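Local coordinates for protein beta-glucanase (Bacteroides thetaiotaomicron, PDB 6EUG) that probably hydrolyses beta-1,3-linked galactose in arabinogalactan through its family 43 glycoside hydrolase domain, the part given here, which holds a bound glucoimidazole, at residues Tyr58-His63 with Ile75-Ser80; Met109-Val114 with Gly318-Tyr323; Ser158-Pro163 with Gly209-Asp214; Met200-Asp205 with Ser230-Leu235. All blocks are in the same frame, centred on the assembly; numbering follows the deposited sequence.

The chain builds the five-bladed beta-propeller of family 43, its first four blades each a four-stranded antiparallel sheet. From the N terminus, contact 1 closes first, a hairpin pairing two neighbouring strands of the first blade across a short loop. Contact 2 opens next and closes more than 200 residues later, bringing the second blade to the last across the ligand pocket. Contacts 3 and 4 lie nested inside that long loop. They cross each other, because 200-205 precedes 209-214 and 230-235 follows it; together they fasten the helical excursion between the second and third blades to both. Contact 1 touches contact 2 through Glu62 and Arg111, and contacts 2 and 3 share the glucoimidazole.

Contact 1: Tyr58-His63 with Ile75-Ser80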
# COMPACT_ATOMS: atom_id res chain seq x y z
N TYR A 58 15.04 -0.79 7.98
CA TYR A 58 14.64 -2.05 7.33
C TYR A 58 13.67 -1.78 6.18
O TYR A 58 12.66 -1.11 6.38
CB TYR A 58 14.02 -3.00 8.37
CG TYR A 58 15.01 -3.39 9.44
CD1 TYR A 58 15.21 -2.59 10.58
CD2 TYR A 58 15.77 -4.53 9.33
CE1 TYR A 58 16.14 -2.96 11.56
CE2 TYR A 58 16.69 -4.89 10.31
CZ TYR A 58 16.88 -4.10 11.42
OH TYR A 58 17.84 -4.44 12.41
N TRP A 59 14.02 -2.31 5.00
CA TRP A 59 13.26 -2.17 3.74
C TRP A 59 12.68 -3.54 3.42
O TRP A 59 13.42 -4.48 3.24
CB TRP A 59 14.21 -1.70 2.65
CG TRP A 59 13.66 -1.50 1.23
CD1 TRP A 59 12.38 -1.74 0.76
CD2 TRP A 59 14.42 -1.04 0.09
NE1 TRP A 59 12.32 -1.43 -0.60
CE2 TRP A 59 13.55 -1.02 -1.02
CE3 TRP A 59 15.77 -0.67 -0.09
CZ2 TRP A 59 13.99 -0.65 -2.31
CZ3 TRP A 59 16.20 -0.28 -1.35
CH2 TRP A 59 15.32 -0.27 -2.45
N PHE A 60 11.35 -3.66 3.47
CA PHE A 60 10.62 -4.87 3.06
C PHE A 60 9.99 -4.70 1.69
O PHE A 60 9.45 -3.61 1.39
CB PHE A 60 9.53 -5.21 4.08
CG PHE A 60 10.01 -5.26 5.51
CD1 PHE A 60 10.09 -4.10 6.30
CD2 PHE A 60 10.49 -6.48 6.05
CE1 PHE A 60 10.57 -4.15 7.61
CE2 PHE A 60 10.96 -6.53 7.36
CZ PHE A 60 11.01 -5.36 8.13
N GLY A 61 10.00 -5.76 0.86
CA GLY A 61 9.31 -5.68 -0.44
C GLY A 61 9.12 -7.06 -1.07
O GLY A 61 9.60 -8.10 -0.54
N GLU A 62 8.45 -7.06 -2.22
CA GLU A 62 8.18 -8.27 -3.03
C GLU A 62 9.48 -8.80 -3.65
O GLU A 62 10.26 -8.00 -4.23
CB GLU A 62 7.24 -7.93 -4.17
CG GLU A 62 5.92 -7.31 -3.77
CD GLU A 62 5.28 -6.45 -4.85
OE1 GLU A 62 4.21 -5.87 -4.57
OE2 GLU A 62 5.84 -6.37 -5.99
N HIS A 63 9.76 -10.09 -3.47
CA HIS A 63 10.79 -10.76 -4.25
C HIS A 63 10.15 -11.17 -5.60
O HIS A 63 9.24 -12.01 -5.64
CB HIS A 63 11.33 -11.98 -3.48
CG HIS A 63 12.42 -12.70 -4.17
ND1 HIS A 63 12.23 -13.39 -5.35
CD2 HIS A 63 13.71 -12.93 -3.79
CE1 HIS A 63 13.36 -13.99 -5.68
NE2 HIS A 63 14.28 -13.70 -4.78
N ILE A 75 8.39 -12.39 0.78
CA ILE A 75 8.72 -10.99 1.11
C ILE A 75 10.18 -10.90 1.56
O ILE A 75 10.59 -11.54 2.56
CB ILE A 75 7.78 -10.47 2.22
CG1 ILE A 75 6.28 -10.58 1.81
CG2 ILE A 75 8.18 -9.05 2.65
CD1 ILE A 75 5.91 -9.95 0.46
N ASN A 76 10.96 -10.09 0.84
CA ASN A 76 12.41 -9.91 1.06
C ASN A 76 12.66 -8.75 2.02
O ASN A 76 11.80 -7.86 2.14
CB ASN A 76 13.07 -9.62 -0.32
CG ASN A 76 14.44 -10.26 -0.51
OD1 ASN A 76 14.94 -11.02 0.32
ND2 ASN A 76 15.03 -9.99 -1.68
N CYS A 77 13.82 -8.74 2.69
CA CYS A 77 14.24 -7.66 3.60
C CYS A 77 15.72 -7.25 3.41
O CYS A 77 16.61 -8.14 3.32
CB CYS A 77 14.04 -8.10 5.03
SG CYS A 77 14.55 -6.99 6.36
N TYR A 78 15.96 -5.94 3.43
CA TYR A 78 17.32 -5.32 3.43
C TYR A 78 17.46 -4.37 4.61
O TYR A 78 16.46 -3.75 5.02
CB TYR A 78 17.59 -4.59 2.10
CG TYR A 78 17.57 -5.50 0.87
CD1 TYR A 78 16.38 -5.91 0.28
CD2 TYR A 78 18.74 -6.02 0.35
CE1 TYR A 78 16.35 -6.75 -0.84
CE2 TYR A 78 18.74 -6.88 -0.76
CZ TYR A 78 17.54 -7.27 -1.35
OH TYR A 78 17.48 -8.12 -2.47
N SER A 79 18.70 -4.18 5.11
CA SER A 79 18.93 -3.26 6.25
C SER A 79 20.05 -2.25 5.93
O SER A 79 20.87 -2.52 5.06
CB SER A 79 19.26 -4.01 7.54
OG SER A 79 20.50 -4.69 7.44
N SER A 80 20.02 -1.09 6.60
CA SER A 80 21.01 -0.01 6.38
C SER A 80 21.09 0.93 7.58
O SER A 80 20.09 1.23 8.18
CB SER A 80 20.62 0.84 5.18
OG SER A 80 21.66 1.75 4.82
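A beta hairpin in the first propeller blade pairs Trp59 with Tyr78 and Gly61 with Asn76 as antiparallel hydrogen-bonded pairs. The strands run at 161° to each other. Trp59 N reaches Tyr78 O at 2.8 Å in an almost straight bond (176° at the hydrogen), and Tyr78 N answers to Trp59 O. The second pair repeats the exchange, with Asn76 N 2.8 Å from Gly61 O. At the non-hydrogen-bonded positions between and beside them, CA-H groups also approach carbonyl oxygens, as at Tyr58 CA and Tyr78 O (3.4 Å).

One face carries Tyr58, Phe60, Glu62, Ile75, Cys77 and Ser79. With its sulfur anti to the backbone N (chi1 177°), Cys77 places SG beside two aromatic rings: it lies 3.8 Å from Phe60 CE2, approaching that ring obliquely, and 4.0 Å from Tyr58 CD2, at the edge of the tyrosine. Ser79 CB also touches the Tyr58 ring, 3.9 Å from CE2, while its OG is hydrogen-bonded to Glu89 of the next strand. Ile75 presents CG2 to Phe60 CB at 4.3 Å. From strand 108-117 in the second blade, Val114 packs against this face on Phe60, and Pro112 on Glu62 and Ile75.

The other face holds Trp59, Asn76 and Tyr78. The indole leads away from the hairpin to meet Trp86, Tyr350 and Trp352, and both Asn76 ND2 and Tyr78 OH are hydrogen-bonded to the backbone of Asn44. Such a pair of middle strands, packed between the blades on its two sides, here the second and the last, is typical of a beta-propeller.

Contact 2: Met109-Val114 with Gly318-Tyr323; sequences MERPKV and GGQSTY. With GIM (glucoimidazole), chain B.
The guanidinium of Arg111 meets Gln320 OE1 at its edge, with NH2 3.0 Å from that oxygen and the amide plane turned 82° from its own. Also in plane around the rim are two waters and C2 of the glucoimidazole. Thus the arginine lies between sugar mimic and protein, its NH2 donating to ligand O2 at 3.2 Å. Gln320 NE2 gives a second N-H to the same O2 (3.2 Å), its chain fully extended from a CG anti to the backbone N (chi1 -176°); Trp340 NE1 and Ser279 OG hold the two ends of the amide. Glu110 OE1 takes the proton of ligand O4 at 2.6 Å and that of O3 in a longer bond. Arg111 NE adds a weak bond to O3, so that with Asp214 these residues hold O2, O3 and O4.

Behind the ligand, Arg111 NH1 makes a weak hydrogen bond to Ser321 O at 3.4 Å. A water joins Arg111 NH1, Lys113 NZ at 2.7 Å and Thr322 OG1 at 2.8 Å. Lys113 is bent, which carries NZ back to the carbonyl of Pro112, above its plane, while CE passes Thr322 O and CD brushes the Tyr323 ring.

Strands 108-117 and 320-327, from the second and last blades, face each other near the propeller centre. Thr322 and Tyr323 form a classic beta bulge opposite Met336 of strand 332-339, and Thr322 OG1 is hydrogen-bonded to Gly48 O at the start of strand 48-53.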
# COMPACT_ATOMS: atom_id res chain seq x y z
N MET A 109 1.78 -12.53 -3.29
CA MET A 109 2.07 -11.73 -2.12
C MET A 109 2.59 -10.38 -2.61
O MET A 109 3.68 -10.32 -3.20
CB MET A 109 3.13 -12.45 -1.29
CG MET A 109 2.67 -13.77 -0.69
SD MET A 109 4.07 -14.55 0.10
CE MET A 109 3.44 -15.03 1.70
N GLU A 110 1.81 -9.31 -2.38
CA GLU A 110 2.12 -7.94 -2.86
C GLU A 110 2.02 -6.84 -1.79
O GLU A 110 1.29 -6.96 -0.80
CB GLU A 110 1.24 -7.55 -4.06
CG GLU A 110 1.54 -8.39 -5.30
CD GLU A 110 0.67 -8.09 -6.52
OE1 GLU A 110 -0.24 -7.22 -6.45
OE2 GLU A 110 0.90 -8.77 -7.57
N ARG A 111 2.83 -5.80 -2.01
CA ARG A 111 2.75 -4.56 -1.27
C ARG A 111 2.84 -4.72 0.24
O ARG A 111 2.08 -4.11 0.99
CB ARG A 111 1.54 -3.72 -1.74
CG ARG A 111 1.65 -3.24 -3.18
CD ARG A 111 0.59 -2.23 -3.62
NE ARG A 111 0.76 -1.91 -5.04
CZ ARG A 111 1.66 -1.05 -5.55
NH1 ARG A 111 2.42 -0.30 -4.77
NH2 ARG A 111 1.77 -0.88 -6.88
N PRO A 112 3.85 -5.49 0.72
CA PRO A 112 3.99 -5.64 2.16
C PRO A 112 4.31 -4.34 2.90
O PRO A 112 5.02 -3.47 2.35
CB PRO A 112 5.19 -6.58 2.29
CG PRO A 112 6.05 -6.21 1.10
CD PRO A 112 5.04 -5.98 -0.00
N LYS A 113 3.86 -4.24 4.13
CA LYS A 113 4.20 -3.14 5.04
C LYS A 113 4.38 -3.69 6.45
O LYS A 113 3.68 -4.60 6.85
CB LYS A 113 3.12 -2.04 5.06
CG LYS A 113 2.72 -1.52 3.66
CD LYS A 113 3.82 -0.65 3.05
CE LYS A 113 3.51 -0.26 1.63
NZ LYS A 113 3.55 -1.44 0.68
N VAL A 114 5.33 -3.11 7.18
CA VAL A 114 5.60 -3.49 8.57
C VAL A 114 5.52 -2.27 9.49
O VAL A 114 6.11 -1.21 9.16
CB VAL A 114 7.01 -4.17 8.72
CG1 VAL A 114 7.28 -4.61 10.14
CG2 VAL A 114 7.12 -5.39 7.80
N GLY A 318 7.40 8.05 -14.82
CA GLY A 318 7.44 6.64 -15.28
C GLY A 318 7.22 5.64 -14.13
O GLY A 318 7.43 4.46 -14.32
N GLY A 319 6.83 6.14 -12.96
CA GLY A 319 6.65 5.32 -11.75
C GLY A 319 5.22 5.18 -11.23
O GLY A 319 4.24 5.73 -11.81
N GLN A 320 5.11 4.44 -10.11
CA GLN A 320 3.88 4.27 -9.35
C GLN A 320 4.22 4.29 -7.86
O GLN A 320 5.11 3.53 -7.41
CB GLN A 320 3.18 2.96 -9.73
CG GLN A 320 1.81 2.71 -9.06
CD GLN A 320 1.20 1.35 -9.40
OE1 GLN A 320 1.93 0.35 -9.58
NE2 GLN A 320 -0.16 1.28 -9.37
N SER A 321 3.57 5.16 -7.09
CA SER A 321 3.75 5.27 -5.65
C SER A 321 3.83 3.94 -4.89
O SER A 321 3.06 3.01 -5.19
CB SER A 321 2.62 6.15 -5.08
OG SER A 321 1.28 5.70 -5.43
N THR A 322 4.69 3.89 -3.87
CA THR A 322 4.69 2.76 -2.89
C THR A 322 4.73 3.14 -1.41
O THR A 322 4.17 2.42 -0.60
CB THR A 322 5.70 1.65 -3.22
OG1 THR A 322 5.44 0.47 -2.42
CG2 THR A 322 7.15 2.09 -3.07
N TYR A 323 5.43 4.23 -1.04
CA TYR A 323 5.61 4.56 0.38
C TYR A 323 6.10 5.99 0.54
O TYR A 323 6.78 6.53 -0.34
CB TYR A 323 6.66 3.57 1.03
CG TYR A 323 6.63 3.61 2.57
CD1 TYR A 323 5.58 3.02 3.28
CD2 TYR A 323 7.67 4.20 3.30
CE1 TYR A 323 5.51 3.09 4.67
CE2 TYR A 323 7.61 4.27 4.69
CZ TYR A 323 6.54 3.70 5.37
OH TYR A 323 6.47 3.77 6.75
C1 GIM B . -1.57 -3.16 -10.05
C2 GIM B . -1.04 -3.03 -8.67
N10 GIM B . -1.24 -4.13 -10.93
C3 GIM B . 0.21 -3.91 -8.51
C4 GIM B . -0.05 -5.30 -9.15
C5 GIM B . -0.22 -5.17 -10.67
C6 GIM B . -0.58 -6.49 -11.35
C7 GIM B . -2.76 -2.80 -11.86
C8 GIM B . -1.96 -3.91 -12.07
N1 GIM B . -2.50 -2.35 -10.61
O3 GIM B . 0.53 -4.09 -7.12
O2 GIM B . -0.92 -1.62 -8.36
O4 GIM B . -1.20 -5.99 -8.59
O6 GIM B . -1.90 -6.90 -10.98
O HOH W 1 4.34 0.68 -6.84
O HOH W 2 2.90 -0.37 -1.75

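Contact 3: Ser158-Pro163 with Gly209-Asp214. With GIM (glucoimidazole), chain B.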
# COMPACT_ATOMS: atom_id res chain seq x y z
N SER A 158 -5.64 -14.69 7.06
CA SER A 158 -5.97 -13.82 5.91
C SER A 158 -7.47 -13.77 5.74
O SER A 158 -8.22 -14.66 6.22
CB SER A 158 -5.29 -14.30 4.61
OG SER A 158 -5.94 -15.44 4.03
N GLY A 159 -7.95 -12.74 5.05
CA GLY A 159 -9.37 -12.64 4.79
C GLY A 159 -9.72 -11.30 4.16
O GLY A 159 -8.89 -10.39 4.11
N ARG A 160 -10.96 -11.20 3.69
CA ARG A 160 -11.57 -9.92 3.36
C ARG A 160 -11.89 -9.18 4.69
O ARG A 160 -11.87 -9.79 5.80
CB ARG A 160 -12.80 -10.09 2.45
CG ARG A 160 -12.49 -10.56 1.02
CD ARG A 160 -13.70 -10.53 0.09
NE ARG A 160 -13.30 -10.93 -1.27
CZ ARG A 160 -14.09 -10.97 -2.33
NH1 ARG A 160 -15.36 -10.66 -2.22
NH2 ARG A 160 -13.60 -11.32 -3.51
N VAL A 161 -12.19 -7.90 4.58
CA VAL A 161 -12.15 -7.00 5.74
C VAL A 161 -13.53 -6.70 6.35
O VAL A 161 -14.45 -6.29 5.65
CB VAL A 161 -11.43 -5.69 5.40
CG1 VAL A 161 -11.28 -4.80 6.64
CG2 VAL A 161 -10.05 -5.93 4.75
N ASN A 162 -13.62 -6.86 7.68
CA ASN A 162 -14.80 -6.47 8.47
C ASN A 162 -16.14 -7.12 8.01
O ASN A 162 -17.12 -6.39 7.77
CB ASN A 162 -14.95 -4.93 8.57
CG ASN A 162 -13.91 -4.26 9.47
OD1 ASN A 162 -13.32 -3.21 9.09
ND2 ASN A 162 -13.68 -4.83 10.66
N PRO A 163 -16.19 -8.46 7.91
CA PRO A 163 -17.50 -9.11 7.60
C PRO A 163 -18.66 -8.62 8.49
O PRO A 163 -18.48 -8.46 9.72
CB PRO A 163 -17.20 -10.61 7.77
CG PRO A 163 -16.01 -10.67 8.66
CD PRO A 163 -15.17 -9.46 8.29
N GLY A 209 -17.18 -9.79 3.84
CA GLY A 209 -16.13 -8.76 4.01
C GLY A 209 -15.73 -8.00 2.75
O GLY A 209 -15.84 -8.47 1.62
N GLN A 210 -15.20 -6.80 2.98
CA GLN A 210 -14.81 -5.89 1.91
C GLN A 210 -13.50 -6.34 1.27
O GLN A 210 -12.60 -6.87 1.96
CB GLN A 210 -14.68 -4.46 2.46
CG GLN A 210 -15.99 -3.93 3.08
CD GLN A 210 -17.12 -3.86 2.08
OE1 GLN A 210 -16.97 -3.24 1.02
NE2 GLN A 210 -18.27 -4.52 2.40
N MET A 211 -13.41 -6.14 -0.05
CA MET A 211 -12.24 -6.54 -0.82
C MET A 211 -11.04 -5.68 -0.47
O MET A 211 -11.20 -4.52 -0.15
CB MET A 211 -12.51 -6.45 -2.33
CG MET A 211 -13.60 -7.41 -2.84
SD MET A 211 -14.09 -7.12 -4.55
CE MET A 211 -12.60 -7.60 -5.43
N SER A 212 -9.85 -6.29 -0.49
CA SER A 212 -8.58 -5.56 -0.25
C SER A 212 -7.55 -6.01 -1.23
O SER A 212 -7.19 -7.19 -1.22
CB SER A 212 -8.09 -5.84 1.21
OG SER A 212 -6.93 -5.07 1.55
N ARG A 213 -7.07 -5.08 -2.09
CA ARG A 213 -5.99 -5.35 -3.02
C ARG A 213 -4.77 -4.46 -2.68
O ARG A 213 -4.14 -4.70 -1.64
CB ARG A 213 -6.45 -5.34 -4.50
CG ARG A 213 -7.47 -6.43 -4.82
CD ARG A 213 -7.31 -6.90 -6.27
NE ARG A 213 -8.31 -7.88 -6.72
CZ ARG A 213 -9.45 -7.59 -7.35
NH1 ARG A 213 -9.82 -6.32 -7.56
NH2 ARG A 213 -10.25 -8.58 -7.75
N ASP A 214 -4.45 -3.44 -3.48
CA ASP A 214 -3.36 -2.53 -3.11
C ASP A 214 -3.67 -1.93 -1.72
O ASP A 214 -4.84 -1.63 -1.40
CB ASP A 214 -3.19 -1.37 -4.10
CG ASP A 214 -2.59 -1.78 -5.44
OD1 ASP A 214 -2.26 -2.96 -5.71
OD2 ASP A 214 -2.38 -0.84 -6.25
C1 GIM B . -1.57 -3.16 -10.05
C2 GIM B . -1.04 -3.03 -8.67
N10 GIM B . -1.24 -4.13 -10.93
C3 GIM B . 0.21 -3.91 -8.51
C4 GIM B . -0.05 -5.30 -9.15
C5 GIM B . -0.22 -5.17 -10.67
C6 GIM B . -0.58 -6.49 -11.35
C7 GIM B . -2.76 -2.80 -11.86
C8 GIM B . -1.96 -3.91 -12.07
N1 GIM B . -2.50 -2.35 -10.61
O3 GIM B . 0.53 -4.09 -7.12
O2 GIM B . -0.92 -1.62 -8.36
O4 GIM B . -1.20 -5.99 -8.59
O6 GIM B . -1.90 -6.90 -10.98
O HOH W 3 -16.98 -10.56 0.31
O HOH W 4 -18.23 -5.88 5.16
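Arg160 has CG anti to its carbonyl carbon (chi1 -69°) and a chain extended from CG to NE, which carries it alongside Met211, whose own CG is likewise anti to the carbonyl carbon (chi1 -64°). Met211 CG sits over the centre of one guanidinium face, 3.6 Å from Arg160 CZ. The pair flanks a single antiparallel beta bridge that joins the end of strand 154-159, the outer edge of the second propeller blade, to the loop entering strand 215-219 of the third.

That bridge is a reciprocal pair between Val161 and Gln210. Val161 N donates to Gln210 O at 2.8 Å, and Gln210 N returns a bond to Val161 O, also 2.8 Å. The backbones close in tightly beside it, where Gly209 CA lies 3.4 Å from Val161 O. Val161 CG2 turns to Ser212 CB at 4.0 Å, and the valine also packs on Tyr229 of strand 225-231.

Polar ends reach past the bridge. Arg160 NE is hydrogen-bonded to Pro138 O, and Gln210 OE1 and NE2 go to Gln238 and to Val202 O, the latter in helix 200-205. Further along, the same loop delivers Asp214 to the pocket, where OD2 accepts a bond from glucoimidazole O2 at 2.7 Å and another from Ala264 N. At the opposite end of the loop, a water accepts from Arg160 NH1 at 3.0 Å and donates to Gly209 O at 2.7 Å.

Contact 4: Met200-Asp205 with Ser230-Leu235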
# COMPACT_ATOMS: atom_id res chain seq x y z
N MET A 200 -23.42 0.00 -3.83
CA MET A 200 -23.88 -1.28 -4.34
C MET A 200 -22.90 -2.41 -4.05
O MET A 200 -23.30 -3.48 -3.65
CB MET A 200 -24.14 -1.16 -5.85
CG MET A 200 -24.56 -2.46 -6.53
SD MET A 200 -25.20 -2.29 -8.23
CE MET A 200 -23.72 -1.77 -9.09
N PHE A 201 -21.61 -2.17 -4.29
CA PHE A 201 -20.61 -3.25 -4.01
C PHE A 201 -20.28 -3.42 -2.54
O PHE A 201 -19.81 -4.52 -2.11
CB PHE A 201 -19.32 -3.07 -4.89
CG PHE A 201 -19.48 -3.44 -6.37
CD1 PHE A 201 -20.65 -4.00 -6.90
CD2 PHE A 201 -18.42 -3.22 -7.23
CE1 PHE A 201 -20.73 -4.32 -8.27
CE2 PHE A 201 -18.49 -3.55 -8.59
CZ PHE A 201 -19.64 -4.09 -9.10
N VAL A 202 -20.48 -2.38 -1.73
CA VAL A 202 -20.41 -2.56 -0.28
C VAL A 202 -21.47 -3.59 0.19
O VAL A 202 -21.15 -4.54 0.93
CB VAL A 202 -20.59 -1.23 0.49
CG1 VAL A 202 -20.57 -1.46 2.00
CG2 VAL A 202 -19.51 -0.21 0.11
N LYS A 203 -22.72 -3.39 -0.24
CA LYS A 203 -23.83 -4.32 0.11
C LYS A 203 -23.57 -5.74 -0.43
O LYS A 203 -23.77 -6.72 0.28
CB LYS A 203 -25.18 -3.74 -0.40
N ARG A 204 -23.04 -5.85 -1.66
CA ARG A 204 -22.69 -7.12 -2.28
C ARG A 204 -21.71 -7.90 -1.40
O ARG A 204 -21.87 -9.10 -1.19
CB ARG A 204 -22.06 -6.89 -3.65
CG ARG A 204 -21.80 -8.14 -4.49
CD ARG A 204 -20.84 -7.87 -5.64
NE ARG A 204 -19.52 -7.39 -5.20
CZ ARG A 204 -18.53 -6.97 -6.00
NH1 ARG A 204 -18.68 -6.95 -7.32
NH2 ARG A 204 -17.37 -6.58 -5.47
N ASP A 205 -20.71 -7.19 -0.87
CA ASP A 205 -19.63 -7.85 -0.16
C ASP A 205 -19.80 -7.85 1.35
O ASP A 205 -18.93 -8.37 2.07
CB ASP A 205 -18.31 -7.16 -0.53
CG ASP A 205 -17.91 -7.37 -2.00
OD1 ASP A 205 -18.41 -8.35 -2.64
OD2 ASP A 205 -17.07 -6.56 -2.51
N SER A 230 -7.42 -0.46 -1.47
CA SER A 230 -8.31 -0.39 -2.61
C SER A 230 -9.35 -1.53 -2.48
O SER A 230 -9.00 -2.70 -2.34
CB SER A 230 -7.53 -0.49 -3.93
OG SER A 230 -6.54 0.54 -4.03
N SER A 231 -10.63 -1.16 -2.52
CA SER A 231 -11.77 -2.08 -2.25
C SER A 231 -12.84 -2.01 -3.36
O SER A 231 -12.69 -1.28 -4.34
CB SER A 231 -12.41 -1.70 -0.90
OG SER A 231 -13.25 -2.73 -0.37
N GLU A 232 -13.94 -2.77 -3.22
CA GLU A 232 -15.06 -2.68 -4.15
C GLU A 232 -14.60 -2.84 -5.64
O GLU A 232 -14.82 -1.96 -6.49
CB GLU A 232 -15.81 -1.35 -3.92
CG GLU A 232 -16.24 -1.08 -2.48
CD GLU A 232 -16.90 0.27 -2.22
OE1 GLU A 232 -17.53 0.88 -3.15
OE2 GLU A 232 -16.75 0.78 -1.05
N ASP A 233 -13.95 -3.96 -5.95
CA ASP A 233 -13.44 -4.25 -7.30
C ASP A 233 -12.43 -3.14 -7.74
O ASP A 233 -12.42 -2.73 -8.91
CB ASP A 233 -14.56 -4.44 -8.36
CG ASP A 233 -15.30 -5.80 -8.24
OD1 ASP A 233 -14.96 -6.66 -7.45
OD2 ASP A 233 -16.31 -6.01 -8.93
N ASN A 234 -11.63 -2.66 -6.76
CA ASN A 234 -10.62 -1.59 -6.93
C ASN A 234 -11.23 -0.17 -7.11
O ASN A 234 -10.50 0.81 -7.26
CB ASN A 234 -9.64 -1.87 -8.11
CG ASN A 234 -8.73 -3.07 -7.88
OD1 ASN A 234 -8.65 -3.63 -6.80
ND2 ASN A 234 -8.07 -3.49 -8.95
N LEU A 235 -12.55 -0.04 -7.09
CA LEU A 235 -13.21 1.23 -7.43
C LEU A 235 -13.14 2.31 -6.32
O LEU A 235 -13.29 3.49 -6.61
CB LEU A 235 -14.67 1.00 -7.84
CG LEU A 235 -14.89 0.17 -9.11
CD1 LEU A 235 -16.27 -0.46 -9.20
CD2 LEU A 235 -14.61 0.99 -10.34
O HOH W 5 -20.08 0.27 -4.19
O HOH W 6 -15.61 -4.57 -1.28
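Arg204 NH2 is gripped by two carboxylates: Asp233 OD1 across the contact at 3.1 Å and Asp205 OD2 of its own helix at 3.0 Å. Arg204 NH1 completes the end-on pair with Asp233 OD2 (3.0 Å, 175° at the hydrogen); OD2 lies in the guanidinium plane, while NH1 comes from above the carboxylate plane. NE adds a side-on grip on Asp205 OD1, so this salt-bridge network fixes the rotation of the guanidinium. The bend at chi3 (60°) folds the arginine back over Phe201, with NH1 above the ring centre.

The phenyl edge receives Glu232 O, Phe201 CE2 comes 3.3 Å from Asp233 OD2, and Leu235 CD1 packs 3.9 Å from the same Phe201 CE2. Deeper in, Val202 CG2 rests on Glu232 OE2 (3.2 Å), an oxygen hydrogen-bonded to Gln238 NE2; OE1 is hydrogen-bonded to Thr236 and in a salt bridge with Arg255. One water links Phe201 N to Glu232 OE1, and another donates to Asp205 OD2 and Ser231 OG.

Glu232 to Leu235 form a type I' turn in the hairpin between strands 225-231 and 236-242 of the third blade. Helix 200-205 lies against this turn, with Phe201 also touching Ile196 of helix 190-197 and Val202 touching strand 252-256.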